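Oligogalacturonate lyase (Vibrio parahaemolyticus RIMD 2210633, PDB 3C5M) probably cleaves short oligogalacturonides from pectin breakdown by beta-elimination, using a manganese-binding seven-bladed beta-propeller. Local coordinates at residues R217-N222 / S226-I231; P197-T202 / N270-E275. All coordinates share one frame; numbering follows the deposited sequence.

Contact 1 of 2, residues R217-N222 / S226-I231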
loop_
_atom_site.group_PDB
_atom_site.type_symbol
_atom_site.label_atom_id
_atom_site.label_comp_id
_atom_site.label_asym_id
_atom_site.label_seq_id
_atom_site.Cartn_x
_atom_site.Cartn_y
_atom_site.Cartn_z
ATOM N N ARG A 217 -16.300 6.289 -5.235
ATOM C CA ARG A 217 -15.426 5.887 -4.143
ATOM C C ARG A 217 -14.509 7.012 -3.700
ATOM O O ARG A 217 -14.053 7.033 -2.564
ATOM C CB ARG A 217 -14.601 4.664 -4.531
ATOM C CG ARG A 217 -13.888 4.744 -5.868
ATOM C CD ARG A 217 -12.624 3.895 -5.789
ATOM N NE ARG A 217 -12.865 2.656 -5.051
ATOM C CZ ARG A 217 -11.939 1.989 -4.367
ATOM N NH1 ARG A 217 -10.698 2.441 -4.321
ATOM N NH2 ARG A 217 -12.256 0.873 -3.722
HETATM N N MSE A 218 -14.248 7.954 -4.598
HETATM C CA MSE A 218 -13.385 9.078 -4.283
HETATM C C MSE A 218 -14.028 9.946 -3.207
HETATM O O MSE A 218 -14.691 10.930 -3.523
HETATM C CB MSE A 218 -13.150 9.929 -5.538
HETATM C CG MSE A 218 -12.516 9.202 -6.744
HETATM SE SE MSE A 218 -10.618 8.765 -6.528
HETATM C CE MSE A 218 -10.895 6.977 -5.823
ATOM N N TRP A 219 -13.848 9.595 -1.942
ATOM C CA TRP A 219 -14.428 10.409 -0.884
ATOM C C TRP A 219 -13.405 11.111 -0.005
ATOM O O TRP A 219 -12.247 10.692 0.089
ATOM C CB TRP A 219 -15.352 9.577 -0.005
ATOM C CG TRP A 219 -16.629 9.227 -0.656
ATOM C CD1 TRP A 219 -16.887 8.135 -1.425
ATOM C CD2 TRP A 219 -17.841 9.976 -0.597
ATOM N NE1 TRP A 219 -18.194 8.152 -1.844
ATOM C CE2 TRP A 219 -18.803 9.272 -1.348
ATOM C CE3 TRP A 219 -18.213 11.172 0.024
ATOM C CZ2 TRP A 219 -20.112 9.726 -1.499
ATOM C CZ3 TRP A 219 -19.515 11.625 -0.126
ATOM C CH2 TRP A 219 -20.448 10.902 -0.880
ATOM N N LEU A 220 -13.855 12.185 0.639
ATOM C CA LEU A 220 -13.023 13.002 1.531
ATOM C C LEU A 220 -13.888 13.499 2.691
ATOM O O LEU A 220 -15.089 13.684 2.540
ATOM C CB LEU A 220 -12.440 14.197 0.762
ATOM C CG LEU A 220 -10.921 14.366 0.761
ATOM C CD1 LEU A 220 -10.282 13.115 0.181
ATOM C CD2 LEU A 220 -10.519 15.601 -0.054
ATOM N N VAL A 221 -13.282 13.697 3.852
ATOM C CA VAL A 221 -14.019 14.172 5.016
ATOM C C VAL A 221 -13.023 14.755 6.015
ATOM O O VAL A 221 -11.892 14.282 6.103
ATOM C CB VAL A 221 -14.800 13.025 5.686
ATOM C CG1 VAL A 221 -13.851 11.912 6.093
ATOM C CG2 VAL A 221 -15.539 13.547 6.897
ATOM N N ASN A 222 -13.425 15.776 6.764
ATOM C CA ASN A 222 -12.509 16.372 7.724
ATOM C C ASN A 222 -12.353 15.561 8.992
ATOM O O ASN A 222 -13.200 14.734 9.316
ATOM C CB ASN A 222 -12.938 17.786 8.061
ATOM C CG ASN A 222 -12.744 18.720 6.908
ATOM O OD1 ASN A 222 -13.673 18.983 6.159
ATOM N ND2 ASN A 222 -11.523 19.209 6.737
ATOM N N SER A 226 -16.974 16.508 9.605
ATOM C CA SER A 226 -17.833 17.261 8.694
ATOM C C SER A 226 -17.256 17.450 7.305
ATOM O O SER A 226 -16.098 17.123 7.040
ATOM C CB SER A 226 -18.129 18.639 9.275
ATOM O OG SER A 226 -16.944 19.412 9.282
ATOM N N ASN A 227 -18.090 18.013 6.435
ATOM C CA ASN A 227 -17.742 18.288 5.046
ATOM C C ASN A 227 -17.474 17.029 4.227
ATOM O O ASN A 227 -16.536 16.981 3.431
ATOM C CB ASN A 227 -16.528 19.221 4.963
ATOM C CG ASN A 227 -16.917 20.691 4.900
ATOM O OD1 ASN A 227 -16.059 21.566 4.778
ATOM N ND2 ASN A 227 -18.212 20.967 4.980
ATOM N N VAL A 228 -18.300 16.011 4.433
ATOM C CA VAL A 228 -18.159 14.772 3.687
ATOM C C VAL A 228 -18.495 15.093 2.232
ATOM O O VAL A 228 -19.610 15.507 1.923
ATOM C CB VAL A 228 -19.129 13.684 4.221
ATOM C CG1 VAL A 228 -19.044 12.429 3.369
ATOM C CG2 VAL A 228 -18.794 13.357 5.661
ATOM N N ARG A 229 -17.524 14.918 1.344
ATOM C CA ARG A 229 -17.741 15.199 -0.065
ATOM C C ARG A 229 -17.010 14.250 -1.007
ATOM O O ARG A 229 -16.092 13.547 -0.603
ATOM C CB ARG A 229 -17.359 16.654 -0.380
ATOM C CG ARG A 229 -16.253 17.284 0.479
ATOM C CD ARG A 229 -14.876 16.910 -0.000
ATOM N NE ARG A 229 -13.837 17.877 0.382
ATOM C CZ ARG A 229 -13.431 18.123 1.628
ATOM N NH1 ARG A 229 -12.477 19.017 1.841
ATOM N NH2 ARG A 229 -13.977 17.488 2.658
ATOM N N LYS A 230 -17.428 14.222 -2.265
ATOM C CA LYS A 230 -16.792 13.350 -3.236
ATOM C C LYS A 230 -15.735 14.129 -4.008
ATOM O O LYS A 230 -15.981 15.245 -4.439
ATOM C CB LYS A 230 -17.843 12.771 -4.181
ATOM C CG LYS A 230 -18.786 13.804 -4.743
ATOM C CD LYS A 230 -19.762 13.186 -5.731
ATOM C CE LYS A 230 -20.605 12.107 -5.081
ATOM N NZ LYS A 230 -21.494 11.455 -6.075
ATOM N N ILE A 231 -14.557 13.531 -4.161
ATOM C CA ILE A 231 -13.433 14.154 -4.857
ATOM C C ILE A 231 -13.779 14.609 -6.277
ATOM O O ILE A 231 -13.420 15.713 -6.696
ATOM C CB ILE A 231 -12.221 13.177 -4.915
ATOM C CG1 ILE A 231 -11.730 12.878 -3.499
ATOM C CG2 ILE A 231 -11.098 13.771 -5.757
ATOM C CD1 ILE A 231 -10.589 11.896 -3.429
#
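L220 and R229 face each other as the antiparallel hydrogen-bonded pair of a beta hairpin. L220 N donates to R229 O at 2.9 Å, and R229 N returns a bond to L220 O at 3.0 Å. Two more backbone bonds lie beyond this pair. At one end I231 N reaches M218 O at 2.7 Å. Toward the turn N222 N reaches S226 O at 3.0 Å. The carbonyls of M218, L220, S226 and R229 are thus all satisfied across the hairpin.

W219 pairs with K230 at the neighbouring non-hydrogen-bonded position. The indole lies across the partner strand, with K230 CA over one face, and W219 CZ3 meets V228 CG1 at 3.6 Å. Its NE1 bonds to A216 O. The R229 chain bends at CB-CG (chi2 82°), and its guanidinium lies beside L220, with L220 CD2 offset over one face. R229 NH2 makes a weak bond back to N227 O. N222 ND2 makes a weak hydrogen bond to S201 OG. The S226 hydroxyl is bonded to D224. V221 and V228 lie side by side, CG2 to CG2 at 3.5 Å, and M218 CB packs on I231 CB.

The hairpin forms the outer half of a four-stranded blade, and strand 229-230 is its outermost strand. On the inner side W219 and V221 make backbone bonds to F205 and V203 of strand 202-207. M218 and L220 pack on strands 238-245 and 252-258 of the following sheet, and I231 on 252-258.

Contact 2 of 2, residues P197-T202 / N270-E275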
loop_
_atom_site.group_PDB
_atom_site.type_symbol
_atom_site.label_atom_id
_atom_site.label_comp_id
_atom_site.label_asym_id
_atom_site.label_seq_id
_atom_site.Cartn_x
_atom_site.Cartn_y
_atom_site.Cartn_z
ATOM N N PRO A 197 -1.421 13.451 3.671
ATOM C CA PRO A 197 -0.042 13.656 4.112
ATOM C C PRO A 197 0.193 14.744 5.160
ATOM O O PRO A 197 0.093 14.463 6.353
ATOM C CB PRO A 197 0.693 13.892 2.807
ATOM C CG PRO A 197 0.048 12.850 1.943
ATOM C CD PRO A 197 -1.437 13.006 2.267
ATOM N N PHE A 198 0.492 15.973 4.779
ATOM C CA PHE A 198 0.733 16.948 5.842
ATOM C C PHE A 198 -0.458 17.833 6.140
ATOM O O PHE A 198 -0.378 19.059 6.060
ATOM C CB PHE A 198 1.945 17.792 5.507
ATOM C CG PHE A 198 3.192 16.992 5.325
ATOM C CD1 PHE A 198 3.434 16.320 4.136
ATOM C CD2 PHE A 198 4.123 16.902 6.349
ATOM C CE1 PHE A 198 4.596 15.570 3.975
ATOM C CE2 PHE A 198 5.280 16.159 6.197
ATOM C CZ PHE A 198 5.520 15.491 5.011
ATOM N N ASP A 199 -1.557 17.191 6.520
ATOM C CA ASP A 199 -2.791 17.888 6.806
ATOM C C ASP A 199 -3.783 16.986 7.535
ATOM O O ASP A 199 -4.656 16.393 6.914
ATOM C CB ASP A 199 -3.385 18.384 5.485
ATOM C CG ASP A 199 -4.769 18.969 5.646
ATOM O OD1 ASP A 199 -5.082 19.502 6.733
ATOM O OD2 ASP A 199 -5.542 18.905 4.670
ATOM N N ASP A 200 -3.651 16.891 8.855
ATOM C CA ASP A 200 -4.542 16.053 9.659
ATOM C C ASP A 200 -5.999 16.441 9.495
ATOM O O ASP A 200 -6.901 15.717 9.913
ATOM C CB ASP A 200 -4.174 16.146 11.133
ATOM C CG ASP A 200 -2.777 15.673 11.405
ATOM O OD1 ASP A 200 -2.359 15.713 12.582
ATOM O OD2 ASP A 200 -2.091 15.258 10.443
ATOM N N SER A 201 -6.228 17.595 8.890
ATOM C CA SER A 201 -7.581 18.069 8.674
ATOM C C SER A 201 -8.396 17.167 7.752
ATOM O O SER A 201 -9.561 16.862 8.028
ATOM C CB SER A 201 -7.541 19.468 8.073
ATOM O OG SER A 201 -8.808 19.806 7.537
ATOM N N THR A 202 -7.760 16.751 6.660
ATOM C CA THR A 202 -8.376 15.915 5.631
ATOM C C THR A 202 -8.095 14.415 5.757
ATOM O O THR A 202 -6.967 14.013 5.991
ATOM C CB THR A 202 -7.891 16.365 4.252
ATOM O OG1 THR A 202 -7.926 17.796 4.187
ATOM C CG2 THR A 202 -8.771 15.777 3.160
ATOM N N ASN A 270 -7.003 18.121 -6.549
ATOM C CA ASN A 270 -6.557 19.065 -5.526
ATOM C C ASN A 270 -7.400 18.857 -4.261
ATOM O O ASN A 270 -8.611 19.042 -4.301
ATOM C CB ASN A 270 -6.740 20.493 -6.039
ATOM C CG ASN A 270 -6.199 21.531 -5.083
ATOM O OD1 ASN A 270 -6.596 21.591 -3.920
ATOM N ND2 ASN A 270 -5.288 22.362 -5.571
ATOM N N PRO A 271 -6.774 18.483 -3.125
ATOM C CA PRO A 271 -7.493 18.250 -1.863
ATOM C C PRO A 271 -8.276 19.443 -1.311
ATOM O O PRO A 271 -9.293 19.270 -0.625
ATOM C CB PRO A 271 -6.387 17.786 -0.922
ATOM C CG PRO A 271 -5.192 18.491 -1.443
ATOM C CD PRO A 271 -5.323 18.324 -2.928
ATOM N N GLU A 272 -7.802 20.648 -1.617
ATOM C CA GLU A 272 -8.442 21.879 -1.159
ATOM C C GLU A 272 -9.456 22.418 -2.175
ATOM O O GLU A 272 -10.633 22.581 -1.859
ATOM C CB GLU A 272 -7.370 22.937 -0.861
ATOM C CG GLU A 272 -6.515 22.635 0.374
ATOM C CD GLU A 272 -7.315 22.688 1.670
ATOM O OE1 GLU A 272 -7.776 23.788 2.047
ATOM O OE2 GLU A 272 -7.497 21.629 2.313
ATOM N N THR A 273 -8.994 22.680 -3.393
ATOM C CA THR A 273 -9.835 23.201 -4.468
ATOM C C THR A 273 -10.860 22.185 -4.972
ATOM O O THR A 273 -11.874 22.553 -5.564
ATOM C CB THR A 273 -8.972 23.633 -5.659
ATOM O OG1 THR A 273 -8.028 24.610 -5.222
ATOM C CG2 THR A 273 -9.820 24.224 -6.754
ATOM N N LEU A 274 -10.589 20.907 -4.725
ATOM C CA LEU A 274 -11.453 19.814 -5.165
ATOM C C LEU A 274 -11.653 19.838 -6.675
ATOM O O LEU A 274 -12.708 19.468 -7.181
ATOM C CB LEU A 274 -12.811 19.847 -4.454
ATOM C CG LEU A 274 -12.939 19.112 -3.108
ATOM C CD1 LEU A 274 -12.148 19.835 -2.020
ATOM C CD2 LEU A 274 -14.415 19.031 -2.720
ATOM N N GLU A 275 -10.625 20.266 -7.395
ATOM C CA GLU A 275 -10.701 20.309 -8.839
ATOM C C GLU A 275 -9.757 19.267 -9.427
ATOM O O GLU A 275 -8.555 19.284 -9.162
ATOM C CB GLU A 275 -10.318 21.690 -9.341
ATOM C CG GLU A 275 -8.883 22.041 -9.111
ATOM C CD GLU A 275 -8.369 22.961 -10.183
ATOM O OE1 GLU A 275 -8.845 24.112 -10.257
ATOM O OE2 GLU A 275 -7.502 22.521 -10.967
#
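D199 and E272 bring two carboxylates together between loops of successive sheets. The second loop begins at N270, just after strand 264-269. N270 OD1 accepts two backbone bonds. One comes from E272 N at 2.8 Å, in the carbonyl plane, and makes an Asx turn. The other comes from T273 N at 2.7 Å, from above that plane, and completes an Asx motif. Together they fix the start of the loop.

P271 follows; its side chain packs on R196 and W245. Its CA is 7.9 Å from T202 CA. E272 makes the closest approach. Its CG stands anti to the carbonyl carbon (chi1 -70°), and a bend at chi2 brings the carboxylate nearer to the first loop. E272 OE2 stops 4.1 Å from D199 OD2 and 4.3 Å from T202 OG1. The two carboxylate planes are 75° apart. T273 and L274 carry the chain round, and N270 N bonds to E275 O at 3.3 Å as strand 276-281 begins.

On the other side D199 and T202 span a type I turn, with T202 N bonded to D199 O. T202 OG1 donates to D199 OD2 at 2.7 Å, from above the carboxylate plane.

The contact buries little surface, and its nearest atoms are two acidic oxygens. If both groups are charged they would repel. The T202 hydroxyl on D199 may ease this, as may R196, which makes a weak, long ion pair with D199 and touches E272. The loops meet as neighbours rather than as a tight pair.

From the N terminus, the chain first reaches 197-202, the turn between strands 190-196 and 202-207. It then runs through the hairpin of contact 1, where 217-222 and 226-231 close a short loop of three residues. After strands 238-245, 252-258 and 264-269 it arrives at 270-275, and contact 2 closes a long loop that contains contact 1. The two contacts do not cross. Contact 1 joins the two outer strands of one blade, and contact 2 brings that blade beside the next. They also touch directly: L220 CG packs on T202 CG2, and R229 NE lies near L274 CD2.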